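Local coordinates for protein geranyltranstransferase (Enterococcus faecalis, PDB 3P8L) that probably joins isopentenyl diphosphate to geranyl diphosphate, giving farnesyl diphosphate and diphosphate, with magnesium as cofactor, at residues K67-E70 against T71-Q75. Residues are numbered along the deposited sequence; the frame is centred on the assembly and turned at random.
Sequences KEME and TQDYQ
Asp73 reaches back over the start of its helix, and its OD1 accepts a nearly straight hydrogen bond from the backbone N of Glu70 (2.9 Å, 167° at the hydrogen), the donor standing above the carboxylate plane. In the other direction Asp73 N bonds to Glu70 O at 2.9 Å, a more bent link at 135°. With CG of Asp73 beside its own backbone N (chi1 -53°), the carboxylate is turned back to the loop.

Asp73 OD1 is shared between Glu70 N and Lys67 NZ, within a salt-bridge network of Lys67, Glu70 and Asp73. Lys67 approaches Asp73 from the opposite direction, its chain bent at chi3 and chi4; NZ makes a short salt bridge to Glu70 OE2 (2.7 Å), at the anti lone pair, and a second, whose hydrogen bond is weak, to Asp73 OD1 (3.3 Å). Lys67 NZ also donates to Glu68 O at 3.0 Å. The ammonium probably offsets part of the charge of the two carboxylates, although the buried Asp73 OD2 has no partner.

On the apolar side, Met69 crosses Tyr74 at about a right angle: CB lies 3.7 Å from CZ, and SD lies obliquely above the hydroxyl end of the ring, 5.3 Å from its centroid, a Met-aromatic contact. Tyr74 OH is hydrogen-bonded to His17 of helix 13-31.

Glu70 as N-cap and Asp73 as N3 form half of a capping box, the return bond coming from the Glu70 carbonyl, where helix 71-92 begins in this mainly helical prenyl synthase fold.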
ATOM      1  N   LYS A  67      15.629  24.946   4.808  1.00 54.35           N
ATOM      2  CA  LYS A  67      16.464  23.890   4.252  1.00 55.66           C
ATOM      3  C   LYS A  67      16.347  23.921   2.735  1.00 57.48           C
ATOM      4  O   LYS A  67      15.257  24.127   2.204  1.00 53.81           O
ATOM      5  CB  LYS A  67      16.030  22.534   4.802  1.00 57.63           C
ATOM      6  CG  LYS A  67      16.746  21.344   4.186  1.00 67.01           C
ATOM      7  CD  LYS A  67      16.198  20.045   4.731  1.00 69.14           C
ATOM      8  CE  LYS A  67      15.873  19.070   3.614  1.00 64.16           C
ATOM      9  NZ  LYS A  67      16.948  18.936   2.607  1.00 62.32           N
ATOM     10  N   GLU A  68      17.460  23.742   2.035  1.00 55.22           N
ATOM     11  CA  GLU A  68      17.403  23.649   0.584  1.00 61.29           C
ATOM     12  C   GLU A  68      16.778  22.310   0.181  1.00 59.50           C
ATOM     13  O   GLU A  68      17.104  21.278   0.769  1.00 58.87           O
ATOM     14  CB  GLU A  68      18.796  23.793  -0.022  1.00 65.86           C
ATOM     15  CG  GLU A  68      18.776  24.061  -1.523  1.00 76.57           C
ATOM     16  CD  GLU A  68      20.158  24.059  -2.144  1.00 85.03           C
ATOM     17  OE1 GLU A  68      20.282  24.549  -3.287  1.00 91.50           O
ATOM     18  OE2 GLU A  68      21.115  23.569  -1.500  1.00 80.09           O
ATOM     19  N   MET A  69      15.874  22.349  -0.801  1.00 56.82           N
ATOM     20  CA  MET A  69      15.198  21.159  -1.310  1.00 55.50           C
ATOM     21  C   MET A  69      16.179  20.166  -1.890  1.00 55.59           C
ATOM     22  O   MET A  69      17.080  20.535  -2.634  1.00 56.89           O
ATOM     23  CB  MET A  69      14.185  21.518  -2.405  1.00 50.76           C
ATOM     24  CG  MET A  69      12.978  22.247  -1.930  1.00 48.33           C
ATOM     25  SD  MET A  69      12.082  21.459  -0.603  1.00 37.32           S
ATOM     26  CE  MET A  69      11.339  22.928  -0.025  1.00 43.48           C
ATOM     27  N   GLU A  70      15.998  18.904  -1.532  1.00 51.81           N
ATOM     28  CA  GLU A  70      16.772  17.814  -2.115  1.00 52.00           C
ATOM     29  C   GLU A  70      15.820  16.774  -2.683  1.00 47.90           C
ATOM     30  O   GLU A  70      14.639  16.770  -2.337  1.00 48.42           O
ATOM     31  CB  GLU A  70      17.632  17.139  -1.053  1.00 51.99           C
ATOM     32  CG  GLU A  70      18.610  18.035  -0.325  1.00 60.93           C
ATOM     33  CD  GLU A  70      19.377  17.258   0.708  1.00 59.64           C
ATOM     34  OE1 GLU A  70      20.263  16.479   0.309  1.00 66.53           O
ATOM     35  OE2 GLU A  70      19.078  17.406   1.912  1.00 61.43           O
ATOM     36  N   THR A  71      16.355  15.912  -3.551  1.00 45.21           N
ATOM     37  CA  THR A  71      15.671  14.752  -4.133  1.00 48.84           C
ATOM     38  C   THR A  71      14.672  14.041  -3.199  1.00 44.78           C
ATOM     39  O   THR A  71      13.495  13.862  -3.564  1.00 45.38           O
ATOM     40  CB  THR A  71      16.720  13.744  -4.681  1.00 49.91           C
ATOM     41  OG1 THR A  71      17.619  14.444  -5.545  1.00 51.32           O
ATOM     42  CG2 THR A  71      16.065  12.618  -5.466  1.00 42.46           C
ATOM     43  N   GLN A  72      15.124  13.669  -2.003  1.00 43.74           N
ATOM     44  CA  GLN A  72      14.291  12.930  -1.040  1.00 46.07           C
ATOM     45  C   GLN A  72      13.058  13.674  -0.553  1.00 45.34           C
ATOM     46  O   GLN A  72      12.062  13.035  -0.184  1.00 45.24           O
ATOM     47  CB  GLN A  72      15.093  12.443   0.172  1.00 46.84           C
ATOM     48  CG  GLN A  72      15.730  13.547   1.014  1.00 57.80           C
ATOM     49  CD  GLN A  72      17.178  13.794   0.639  1.00 71.37           C
ATOM     50  OE1 GLN A  72      17.534  13.877  -0.544  1.00 72.86           O
ATOM     51  NE2 GLN A  72      18.031  13.901   1.651  1.00 76.10           N
ATOM     52  N   ASP A  73      13.119  15.006  -0.546  1.00 39.73           N
ATOM     53  CA  ASP A  73      11.958  15.832  -0.206  1.00 39.02           C
ATOM     54  C   ASP A  73      10.886  15.678  -1.279  1.00 40.78           C
ATOM     55  O   ASP A  73       9.719  15.491  -0.948  1.00 34.73           O
ATOM     56  CB  ASP A  73      12.312  17.312  -0.034  1.00 39.95           C
ATOM     57  CG  ASP A  73      13.469  17.533   0.952  1.00 51.83           C
ATOM     58  OD1 ASP A  73      14.262  18.469   0.741  1.00 45.05           O
ATOM     59  OD2 ASP A  73      13.586  16.767   1.922  1.00 52.72           O
ATOM     60  N   TYR A  74      11.299  15.738  -2.542  1.00 33.02           N
ATOM     61  CA  TYR A  74      10.396  15.535  -3.670  1.00 38.99           C
ATOM     62  C   TYR A  74       9.870  14.114  -3.731  1.00 37.51           C
ATOM     63  O   TYR A  74       8.713  13.916  -4.094  1.00 41.34           O
ATOM     64  CB  TYR A  74      11.048  15.905  -5.005  1.00 34.58           C
ATOM     65  CG  TYR A  74      11.467  17.363  -5.087  1.00 43.58           C
ATOM     66  CD1 TYR A  74      10.516  18.376  -5.147  1.00 41.40           C
ATOM     67  CD2 TYR A  74      12.823  17.722  -5.099  1.00 49.00           C
ATOM     68  CE1 TYR A  74      10.893  19.723  -5.213  1.00 43.62           C
ATOM     69  CE2 TYR A  74      13.218  19.065  -5.158  1.00 40.13           C
ATOM     70  CZ  TYR A  74      12.244  20.051  -5.211  1.00 49.75           C
ATOM     71  OH  TYR A  74      12.607  21.360  -5.292  1.00 46.87           O
ATOM     72  N   GLN A  75      10.718  13.146  -3.378  1.00 37.65           N
ATOM     73  CA  GLN A  75      10.337  11.745  -3.306  1.00 37.86           C
ATOM     74  C   GLN A  75       9.267  11.485  -2.255  1.00 38.10           C
ATOM     75  O   GLN A  75       8.282  10.795  -2.551  1.00 37.60           O
ATOM     76  CB  GLN A  75      11.562  10.840  -3.114  1.00 33.24           C
ATOM     77  CG  GLN A  75      12.414  10.781  -4.383  1.00 36.00           C
ATOM     78  CD  GLN A  75      13.715  10.036  -4.204  1.00 37.55           C
ATOM     79  OE1 GLN A  75      14.341  10.106  -3.151  1.00 37.70           O
ATOM     80  NE2 GLN A  75      14.126   9.312  -5.237  1.00 37.28           N
TER